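Local coordinates for protein plantazolicin methyltransferase BamL (Bacillus amyloliquefaciens subsp. plantarum, PDB 5DM0) that probably methylates the free amino group of desmethyl-plantazolicin using S-adenosylmethionine, and here binds a desmethyl analogue together with S-adenosylhomocysteine, at residues I17-W22 and K186-A191; L134-F139 and I159-L164. One frame throughout, in Å; residues are numbered along the deposited sequence.

How the interactions relate
From the N terminus, segment 17-22 comes first, on helix 13-24, ahead of all the strands of the sheet. The chain then runs through most of the Rossmann-like core before helix 179-191 returns to it. Interaction 1 closes this long loop of 163 residues. Interaction 2 lies wholly within it. It joins the turn after strand 127-133 to strand 157-164, with helix 142-151 in between, and closes a loop of only 19 residues. The two contacts touch through Leu-138, which packs on Gln-188 and Ala-19, and through Leu-164 against Tyr-189. Both reach the substrate analogue and S-adenosylhomocysteine, so the helical cover and the sheet end border the same site.

Interaction 1. Residues I17-W22 and K186-A191; sequences IQAQTW and KDQYRA. With 5D8 (ethyl 2-(2-{2-[(1S)-1-amino-4-carbamimidamidobutyl]-1,3-thiazol-4-yl}-5-methyl-1,3-oxazol-4-yl)-1,3-thiazole-4-carboxylate), chain E; SAH (S-adenosyl-L-homocysteine), chain D.
Asp-187 meets Gln-18 and Trp-22 where helix 13-24 packs on helix 179-191, the second helix after strand 157-164 in this Rossmann-like methyltransferase. The two helical segments run roughly antiparallel, with 140° between their directions and axes 8.3 Å apart at closest approach. The side chains of Gln-18 and Trp-22 lie one turn apart on helix 13-24 and converge on one carboxylate oxygen.

Trp-22 NE1 donates to Asp-187 OD2 at 2.9 Å in an almost straight bond of 172°. The oxygen lies at the indole edge, close to the ring plane, and receives this bond on its anti lone pair. Gln-18 reaches the same atom by another route. Its CG is anti to the backbone N, and a bend at the next bond turns the amide to the carboxylate. Gln-18 NE2 then meets Asp-187 OD2 at 3.0 Å from above the carboxylate plane, and the amide stands nearly perpendicular to that plane (87°). Two N-H groups from different directions thus grip one oxygen and should restrict the rotation of the carboxylate. Lys-28 and Val-31 of helix 26-39 touch the Trp-22 side chain, and the ring of Tyr-184 also meets the indole.

Beside this polar cluster two alanines meet. Ala-19 CB lies 3.5 Å from Ala-191 CB, tighter than usual for two methyl groups. Ala-19 CB also rests on the backbone Asp-187 O at 3.7 Å.

Both helices also border the ligand site. The backbone Gln-188 O accepts a hydrogen bond from guanidinium NH2 of the substrate analogue at 3.0 Å, and Ser-192 OG bonds to the same carbonyl. On the other helix, Gln-20 OE1 approaches the adenine C8 of S-adenosylhomocysteine to 3.1 Å.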
loop_
_atom_site.group_PDB
_atom_site.type_symbol
_atom_site.label_atom_id
_atom_site.label_comp_id
_atom_site.label_asym_id
_atom_site.label_seq_id
_atom_site.Cartn_x
_atom_site.Cartn_y
_atom_site.Cartn_z
ATOM N N ILE A 17 1.516 11.067 -13.455
ATOM C CA ILE A 17 1.776 12.492 -13.171
ATOM C C ILE A 17 0.463 13.247 -12.902
ATOM O O ILE A 17 0.360 13.993 -11.925
ATOM C CB ILE A 17 2.597 13.163 -14.296
ATOM C CG1 ILE A 17 4.007 12.553 -14.353
ATOM C CG2 ILE A 17 2.659 14.680 -14.087
ATOM C CD1 ILE A 17 4.859 13.018 -15.516
ATOM N N GLN A 18 -0.550 13.013 -13.742
ATOM C CA GLN A 18 -1.864 13.640 -13.566
ATOM C C GLN A 18 -2.562 13.211 -12.271
ATOM O O GLN A 18 -3.148 14.037 -11.576
ATOM C CB GLN A 18 -2.762 13.399 -14.796
ATOM C CG GLN A 18 -4.189 13.950 -14.683
ATOM C CD GLN A 18 -4.257 15.474 -14.602
ATOM O OE1 GLN A 18 -3.306 16.173 -14.953
ATOM N NE2 GLN A 18 -5.382 15.992 -14.131
ATOM N N ALA A 19 -2.489 11.924 -11.928
ATOM C CA ALA A 19 -3.088 11.455 -10.680
ATOM C C ALA A 19 -2.430 12.117 -9.473
ATOM O O ALA A 19 -3.103 12.463 -8.507
ATOM C CB ALA A 19 -3.002 9.935 -10.569
ATOM N N GLN A 20 -1.118 12.319 -9.554
ATOM C CA GLN A 20 -0.367 12.908 -8.443
ATOM C C GLN A 20 -0.707 14.384 -8.200
ATOM O O GLN A 20 -0.564 14.861 -7.071
ATOM C CB GLN A 20 1.144 12.678 -8.619
ATOM C CG GLN A 20 2.075 13.435 -7.664
ATOM C CD GLN A 20 1.855 13.155 -6.181
ATOM O OE1 GLN A 20 1.091 12.265 -5.789
ATOM N NE2 GLN A 20 2.530 13.930 -5.342
ATOM N N THR A 21 -1.180 15.099 -9.228
ATOM C CA THR A 21 -1.622 16.494 -9.021
ATOM C C THR A 21 -2.692 16.599 -7.932
ATOM O O THR A 21 -2.831 17.640 -7.296
ATOM C CB THR A 21 -2.122 17.197 -10.312
ATOM O OG1 THR A 21 -3.314 16.560 -10.798
ATOM C CG2 THR A 21 -1.038 17.209 -11.402
ATOM N N TRP A 22 -3.439 15.512 -7.704
ATOM C CA TRP A 22 -4.453 15.486 -6.647
ATOM C C TRP A 22 -3.883 15.493 -5.230
ATOM O O TRP A 22 -4.629 15.628 -4.266
ATOM C CB TRP A 22 -5.443 14.323 -6.855
ATOM C CG TRP A 22 -6.308 14.573 -8.055
ATOM C CD1 TRP A 22 -6.037 14.225 -9.342
ATOM C CD2 TRP A 22 -7.551 15.280 -8.079
ATOM N NE1 TRP A 22 -7.051 14.650 -10.175
ATOM C CE2 TRP A 22 -7.991 15.303 -9.425
ATOM C CE3 TRP A 22 -8.340 15.892 -7.098
ATOM C CZ2 TRP A 22 -9.194 15.914 -9.813
ATOM C CZ3 TRP A 22 -9.540 16.502 -7.484
ATOM C CH2 TRP A 22 -9.951 16.503 -8.831
ATOM N N LYS A 186 -11.611 9.409 -11.591
ATOM C CA LYS A 186 -11.299 9.182 -12.999
ATOM C C LYS A 186 -9.785 9.258 -13.240
ATOM O O LYS A 186 -9.204 8.399 -13.909
ATOM C CB LYS A 186 -12.076 10.167 -13.882
ATOM C CG LYS A 186 -13.569 9.863 -13.937
ATOM C CD LYS A 186 -14.315 10.857 -14.811
ATOM C CE LYS A 186 -15.803 10.542 -14.833
ATOM N NZ LYS A 186 -16.574 11.515 -15.665
ATOM N N ASP A 187 -9.135 10.265 -12.656
ATOM C CA ASP A 187 -7.687 10.397 -12.769
ATOM C C ASP A 187 -6.929 9.293 -12.021
ATOM O O ASP A 187 -5.929 8.781 -12.519
ATOM C CB ASP A 187 -7.230 11.781 -12.296
ATOM C CG ASP A 187 -7.529 12.876 -13.307
ATOM O OD1 ASP A 187 -7.931 12.558 -14.453
ATOM O OD2 ASP A 187 -7.351 14.066 -12.957
ATOM N N GLN A 188 -7.403 8.940 -10.834
ATOM C CA GLN A 188 -6.734 7.911 -10.025
ATOM C C GLN A 188 -6.804 6.546 -10.702
ATOM O O GLN A 188 -5.801 5.844 -10.792
ATOM C CB GLN A 188 -7.346 7.816 -8.634
ATOM C CG GLN A 188 -7.231 9.089 -7.801
ATOM C CD GLN A 188 -5.817 9.656 -7.741
ATOM O OE1 GLN A 188 -5.597 10.850 -8.001
ATOM N NE2 GLN A 188 -4.850 8.810 -7.417
ATOM N N TYR A 189 -7.989 6.174 -11.177
ATOM C CA TYR A 189 -8.130 4.866 -11.806
ATOM C C TYR A 189 -7.357 4.798 -13.127
ATOM O O TYR A 189 -6.755 3.767 -13.435
ATOM C CB TYR A 189 -9.607 4.475 -11.954
ATOM C CG TYR A 189 -10.202 3.949 -10.662
ATOM C CD1 TYR A 189 -10.114 2.592 -10.329
ATOM C CD2 TYR A 189 -10.849 4.806 -9.769
ATOM C CE1 TYR A 189 -10.650 2.112 -9.150
ATOM C CE2 TYR A 189 -11.384 4.340 -8.585
ATOM C CZ TYR A 189 -11.280 2.991 -8.280
ATOM O OH TYR A 189 -11.800 2.504 -7.118
ATOM N N ARG A 190 -7.340 5.906 -13.877
ATOM C CA ARG A 190 -6.613 5.957 -15.151
ATOM C C ARG A 190 -5.132 5.655 -14.933
ATOM O O ARG A 190 -4.512 4.974 -15.749
ATOM C CB ARG A 190 -6.789 7.314 -15.840
ATOM C CG ARG A 190 -6.257 7.385 -17.269
ATOM C CD ARG A 190 -6.679 8.691 -17.944
ATOM N NE ARG A 190 -6.258 8.889 -19.348
ATOM C CZ ARG A 190 -5.826 7.950 -20.200
ATOM N NH1 ARG A 190 -5.723 6.678 -19.841
ATOM N NH2 ARG A 190 -5.486 8.295 -21.439
ATOM N N ALA A 191 -4.587 6.153 -13.821
ATOM C CA ALA A 191 -3.174 5.983 -13.482
ATOM C C ALA A 191 -2.847 4.610 -12.898
ATOM O O ALA A 191 -1.677 4.270 -12.747
ATOM C CB ALA A 191 -2.738 7.065 -12.504
HETATM C C1 5D8 E . -9.368 5.974 -4.239
HETATM C C2 5D8 E . -8.759 5.189 -3.260
HETATM C C3 5D8 E . -10.882 2.660 -2.101
HETATM C C4 5D8 E . -7.110 6.690 -3.215
HETATM C C5 5D8 E . -9.630 2.229 -1.464
HETATM C C6 5D8 E . -9.400 3.988 -2.681
HETATM C C8 5D8 E . -12.195 2.051 -1.857
HETATM C C11 5D8 E . -14.595 1.600 -1.546
HETATM C C12 5D8 E . -13.713 0.654 -1.019
HETATM O O14 5D8 E . -15.341 -0.938 -0.488
HETATM C C13 5D8 E . -14.192 -0.554 -0.320
HETATM O O15 5D8 E . -13.286 -1.233 0.598
HETATM N N2 5D8 E . -12.378 0.925 -1.166
HETATM S S1 5D8 E . -13.655 2.860 -2.256
HETATM N N1 5D8 E . -10.736 3.795 -2.788
HETATM O O9 5D8 E . -8.681 3.124 -1.879
HETATM C C7 5D8 E . -9.193 1.077 -0.597
HETATM S S5 5D8 E . -8.227 7.264 -4.427
HETATM N N3 5D8 E . -7.585 5.555 -2.669
HETATM C CA 5D8 E . -5.871 7.451 -2.919
HETATM N N 5D8 E . -5.184 6.815 -1.796
HETATM C CB 5D8 E . -4.943 7.543 -4.130
HETATM C CG 5D8 E . -4.707 6.219 -4.850
HETATM C CD 5D8 E . -3.378 6.306 -5.601
HETATM N NE 5D8 E . -3.282 5.121 -6.465
HETATM C CZ 5D8 E . -3.675 5.011 -7.675
HETATM N NH1 5D8 E . -3.519 3.912 -8.294
HETATM N NH2 5D8 E . -4.241 5.984 -8.274
HETATM C C9 5D8 E . -13.703 -2.406 1.302
HETATM C C10 5D8 E . -13.512 -2.193 2.793
HETATM N N SAH D . -0.697 5.244 2.467
HETATM C CA SAH D . -1.845 6.200 2.464
HETATM C CB SAH D . -2.027 6.790 1.066
HETATM C CG SAH D . -2.502 8.232 1.201
HETATM S SD SAH D . -2.912 8.968 -0.348
HETATM C C SAH D . -3.087 5.459 2.885
HETATM O O SAH D . -4.219 5.914 2.703
HETATM O OXT SAH D . -2.992 4.369 3.444
HETATM C "C5'" SAH D . -1.403 8.841 -1.271
HETATM C "C4'" SAH D . -0.201 9.452 -0.539
HETATM O "O4'" SAH D . 0.977 9.210 -1.313
HETATM C "C3'" SAH D . -0.288 10.970 -0.381
HETATM O "O3'" SAH D . -0.130 11.308 1.002
HETATM C "C2'" SAH D . 0.857 11.530 -1.214
HETATM O "O2'" SAH D . 1.450 12.710 -0.651
HETATM C "C1'" SAH D . 1.827 10.363 -1.219
HETATM N N9 SAH D . 2.782 10.332 -2.343
HETATM C C8 SAH D . 2.516 10.504 -3.653
HETATM N N7 SAH D . 3.646 10.373 -4.391
HETATM C C5 SAH D . 4.651 10.114 -3.533
HETATM C C6 SAH D . 6.105 9.861 -3.635
HETATM N N6 SAH D . 6.737 9.869 -4.838
HETATM N N1 SAH D . 6.776 9.629 -2.479
HETATM C C2 SAH D . 6.179 9.622 -1.268
HETATM N N3 SAH D . 4.853 9.833 -1.101
HETATM C C4 SAH D . 4.073 10.081 -2.186
#

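Interaction 2. Residues L134-F139 and I159-L164; sequences LCFGLF and IYIVDL. With 5D8 (ethyl 2-(2-{2-[(1S)-1-amino-4-carbamimidamidobutyl]-1,3-thiazol-4-yl}-5-methyl-1,3-oxazol-4-yl)-1,3-thiazole-4-carboxylate), chain E; SAH (S-adenosyl-L-homocysteine), chain D.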
loop_
_atom_site.group_PDB
_atom_site.type_symbol
_atom_site.label_atom_id
_atom_site.label_comp_id
_atom_site.label_asym_id
_atom_site.label_seq_id
_atom_site.Cartn_x
_atom_site.Cartn_y
_atom_site.Cartn_z
ATOM N N LEU A 134 -2.231 2.080 -1.107
ATOM C CA LEU A 134 -3.055 3.007 -1.884
ATOM C C LEU A 134 -2.294 4.215 -2.437
ATOM O O LEU A 134 -2.818 5.338 -2.420
ATOM C CB LEU A 134 -4.282 3.453 -1.071
ATOM C CG LEU A 134 -5.054 2.334 -0.368
ATOM C CD1 LEU A 134 -6.166 2.884 0.526
ATOM C CD2 LEU A 134 -5.616 1.355 -1.396
ATOM N N CYS A 135 -1.077 3.982 -2.938
ATOM C CA CYS A 135 -0.272 5.062 -3.542
ATOM C C CYS A 135 0.615 4.674 -4.728
ATOM O O CYS A 135 1.243 5.541 -5.346
ATOM C CB CYS A 135 0.568 5.784 -2.474
ATOM S SG CYS A 135 1.814 4.759 -1.669
ATOM N N PHE A 136 0.658 3.390 -5.065
ATOM C CA PHE A 136 1.600 2.896 -6.075
ATOM C C PHE A 136 1.472 3.632 -7.412
ATOM O O PHE A 136 2.479 4.003 -8.033
ATOM C CB PHE A 136 1.432 1.381 -6.253
ATOM C CG PHE A 136 2.569 0.711 -6.976
ATOM C CD1 PHE A 136 3.864 0.776 -6.481
ATOM C CD2 PHE A 136 2.334 -0.033 -8.134
ATOM C CE1 PHE A 136 4.913 0.145 -7.138
ATOM C CE2 PHE A 136 3.385 -0.665 -8.798
ATOM C CZ PHE A 136 4.673 -0.585 -8.290
ATOM N N GLY A 137 0.233 3.860 -7.837
ATOM C CA GLY A 137 -0.040 4.485 -9.130
ATOM C C GLY A 137 0.281 5.970 -9.163
ATOM O O GLY A 137 0.104 6.620 -10.189
ATOM N N LEU A 138 0.755 6.513 -8.047
ATOM C CA LEU A 138 1.169 7.930 -8.007
ATOM C C LEU A 138 2.648 8.117 -8.343
ATOM O O LEU A 138 3.095 9.229 -8.639
ATOM C CB LEU A 138 0.856 8.553 -6.646
ATOM C CG LEU A 138 -0.603 8.519 -6.191
ATOM C CD1 LEU A 138 -0.703 9.045 -4.772
ATOM C CD2 LEU A 138 -1.503 9.306 -7.142
ATOM N N PHE A 139 3.411 7.031 -8.307
ATOM C CA PHE A 139 4.845 7.112 -8.543
ATOM C C PHE A 139 5.147 7.292 -10.024
ATOM O O PHE A 139 4.627 6.561 -10.870
ATOM C CB PHE A 139 5.556 5.865 -8.016
ATOM C CG PHE A 139 5.316 5.597 -6.555
ATOM C CD1 PHE A 139 5.128 6.635 -5.658
ATOM C CD2 PHE A 139 5.296 4.297 -6.080
ATOM C CE1 PHE A 139 4.907 6.381 -4.309
ATOM C CE2 PHE A 139 5.084 4.035 -4.740
ATOM C CZ PHE A 139 4.890 5.075 -3.854
ATOM N N ILE A 159 7.656 -6.677 1.002
ATOM C CA ILE A 159 6.963 -5.474 0.564
ATOM C C ILE A 159 5.510 -5.895 0.330
ATOM O O ILE A 159 5.258 -6.912 -0.345
ATOM C CB ILE A 159 7.545 -4.909 -0.757
ATOM C CG1 ILE A 159 9.048 -4.624 -0.613
ATOM C CG2 ILE A 159 6.817 -3.624 -1.140
ATOM C CD1 ILE A 159 9.748 -4.280 -1.919
ATOM N N TYR A 160 4.566 -5.147 0.900
ATOM C CA TYR A 160 3.142 -5.387 0.668
ATOM C C TYR A 160 2.549 -4.153 0.006
ATOM O O TYR A 160 2.611 -3.048 0.564
ATOM C CB TYR A 160 2.407 -5.713 1.978
ATOM C CG TYR A 160 0.927 -6.022 1.816
ATOM C CD1 TYR A 160 0.440 -6.714 0.691
ATOM C CD2 TYR A 160 0.014 -5.642 2.796
ATOM C CE1 TYR A 160 -0.919 -6.996 0.554
ATOM C CE2 TYR A 160 -1.342 -5.926 2.670
ATOM C CZ TYR A 160 -1.798 -6.610 1.554
ATOM O OH TYR A 160 -3.145 -6.869 1.439
ATOM N N ILE A 161 2.015 -4.349 -1.200
ATOM C CA ILE A 161 1.465 -3.268 -2.019
ATOM C C ILE A 161 -0.027 -3.523 -2.176
ATOM O O ILE A 161 -0.424 -4.607 -2.612
ATOM C CB ILE A 161 2.090 -3.245 -3.435
ATOM C CG1 ILE A 161 3.617 -3.081 -3.356
ATOM C CG2 ILE A 161 1.430 -2.160 -4.303
ATOM C CD1 ILE A 161 4.348 -3.259 -4.666
ATOM N N VAL A 162 -0.839 -2.532 -1.804
ATOM C CA VAL A 162 -2.288 -2.571 -2.056
ATOM C C VAL A 162 -2.637 -1.336 -2.881
ATOM O O VAL A 162 -2.275 -0.222 -2.505
ATOM C CB VAL A 162 -3.109 -2.547 -0.747
ATOM C CG1 VAL A 162 -4.608 -2.652 -1.047
ATOM C CG2 VAL A 162 -2.676 -3.663 0.191
ATOM N N ASP A 163 -3.329 -1.515 -4.004
ATOM C CA ASP A 163 -3.668 -0.363 -4.843
ATOM C C ASP A 163 -4.902 -0.638 -5.703
ATOM O O ASP A 163 -5.375 -1.771 -5.795
ATOM C CB ASP A 163 -2.474 0.038 -5.727
ATOM C CG ASP A 163 -2.481 1.516 -6.096
ATOM O OD1 ASP A 163 -3.152 2.302 -5.396
ATOM O OD2 ASP A 163 -1.838 1.889 -7.111
ATOM N N LEU A 164 -5.421 0.419 -6.321
ATOM C CA LEU A 164 -6.576 0.322 -7.200
ATOM C C LEU A 164 -6.271 -0.524 -8.421
ATOM O O LEU A 164 -5.156 -0.493 -8.927
ATOM C CB LEU A 164 -6.955 1.719 -7.689
ATOM C CG LEU A 164 -7.246 2.785 -6.629
ATOM C CD1 LEU A 164 -7.577 4.090 -7.337
ATOM C CD2 LEU A 164 -8.385 2.314 -5.738
HETATM C C1 5D8 E . -9.368 5.974 -4.239
HETATM C C2 5D8 E . -8.759 5.189 -3.260
HETATM C C3 5D8 E . -10.882 2.660 -2.101
HETATM C C4 5D8 E . -7.110 6.690 -3.215
HETATM C C5 5D8 E . -9.630 2.229 -1.464
HETATM C C6 5D8 E . -9.400 3.988 -2.681
HETATM C C8 5D8 E . -12.195 2.051 -1.857
HETATM C C11 5D8 E . -14.595 1.600 -1.546
HETATM C C12 5D8 E . -13.713 0.654 -1.019
HETATM O O14 5D8 E . -15.341 -0.938 -0.488
HETATM C C13 5D8 E . -14.192 -0.554 -0.320
HETATM O O15 5D8 E . -13.286 -1.233 0.598
HETATM N N2 5D8 E . -12.378 0.925 -1.166
HETATM S S1 5D8 E . -13.655 2.860 -2.256
HETATM N N1 5D8 E . -10.736 3.795 -2.788
HETATM O O9 5D8 E . -8.681 3.124 -1.879
HETATM C C7 5D8 E . -9.193 1.077 -0.597
HETATM S S5 5D8 E . -8.227 7.264 -4.427
HETATM N N3 5D8 E . -7.585 5.555 -2.669
HETATM C CA 5D8 E . -5.871 7.451 -2.919
HETATM N N 5D8 E . -5.184 6.815 -1.796
HETATM C CB 5D8 E . -4.943 7.543 -4.130
HETATM C CG 5D8 E . -4.707 6.219 -4.850
HETATM C CD 5D8 E . -3.378 6.306 -5.601
HETATM N NE 5D8 E . -3.282 5.121 -6.465
HETATM C CZ 5D8 E . -3.675 5.011 -7.675
HETATM N NH1 5D8 E . -3.519 3.912 -8.294
HETATM N NH2 5D8 E . -4.241 5.984 -8.274
HETATM C C9 5D8 E . -13.703 -2.406 1.302
HETATM C C10 5D8 E . -13.512 -2.193 2.793
HETATM N N SAH D . -0.697 5.244 2.467
HETATM C CA SAH D . -1.845 6.200 2.464
HETATM C CB SAH D . -2.027 6.790 1.066
HETATM C CG SAH D . -2.502 8.232 1.201
HETATM S SD SAH D . -2.912 8.968 -0.348
HETATM C C SAH D . -3.087 5.459 2.885
HETATM O O SAH D . -4.219 5.914 2.703
HETATM O OXT SAH D . -2.992 4.369 3.444
HETATM C "C5'" SAH D . -1.403 8.841 -1.271
HETATM C "C4'" SAH D . -0.201 9.452 -0.539
HETATM O "O4'" SAH D . 0.977 9.210 -1.313
HETATM C "C3'" SAH D . -0.288 10.970 -0.381
HETATM O "O3'" SAH D . -0.130 11.308 1.002
HETATM C "C2'" SAH D . 0.857 11.530 -1.214
HETATM O "O2'" SAH D . 1.450 12.710 -0.651
HETATM C "C1'" SAH D . 1.827 10.363 -1.219
HETATM N N9 SAH D . 2.782 10.332 -2.343
HETATM C C8 SAH D . 2.516 10.504 -3.653
HETATM N N7 SAH D . 3.646 10.373 -4.391
HETATM C C5 SAH D . 4.651 10.114 -3.533
HETATM C C6 SAH D . 6.105 9.861 -3.635
HETATM N N6 SAH D . 6.737 9.869 -4.838
HETATM N N1 SAH D . 6.776 9.629 -2.479
HETATM C C2 SAH D . 6.179 9.622 -1.268
HETATM N N3 SAH D . 4.853 9.833 -1.101
HETATM C C4 SAH D . 4.073 10.081 -2.186
HETATM O O HOH W 1 -0.039 1.191 -3.311
#
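The turn after strand 127-133 meets the end of strand 157-164 at the substrate site, where Asp-163 faces Gly-137 and Leu-134 pairs with Val-162. Leu-134 N donates to Val-162 O at 2.7 Å. The same carbonyl accepts from a water at 2.8 Å, and Cys-135 N donates to that water in turn. Direct and water-mediated bonds together hold the start of the turn to the strand.

Asp-163 has its CG anti to the backbone N (chi1 -153°), which carries the carboxylate toward the turn. Gly-137 N bonds to Asp-163 OD2 at 2.9 Å on the syn side, 33° out of the carboxylate plane. Phe-136 CB packs beside this oxygen, and Ile-161 CD1 lies over one face of the Phe-136 ring, toward its rim.

In class I methyltransferases the C-terminal ends of the parallel strands form the cofactor and substrate site, and this contact is part of it. The carboxylate of Asp-163 grips the guanidinium of the substrate analogue with both oxygens: ligand NE bonds to OD1 at 3.0 Å and ligand NH1 to OD2 at 2.9 Å. Gly-137 CA lies 3.6 Å from that NH1. At the other end of the ligand side chain, its amino N donates to Leu-134 O at 2.9 Å and sits 3.4 Å from SD of S-adenosylhomocysteine, consistent with methyl transfer to this amine.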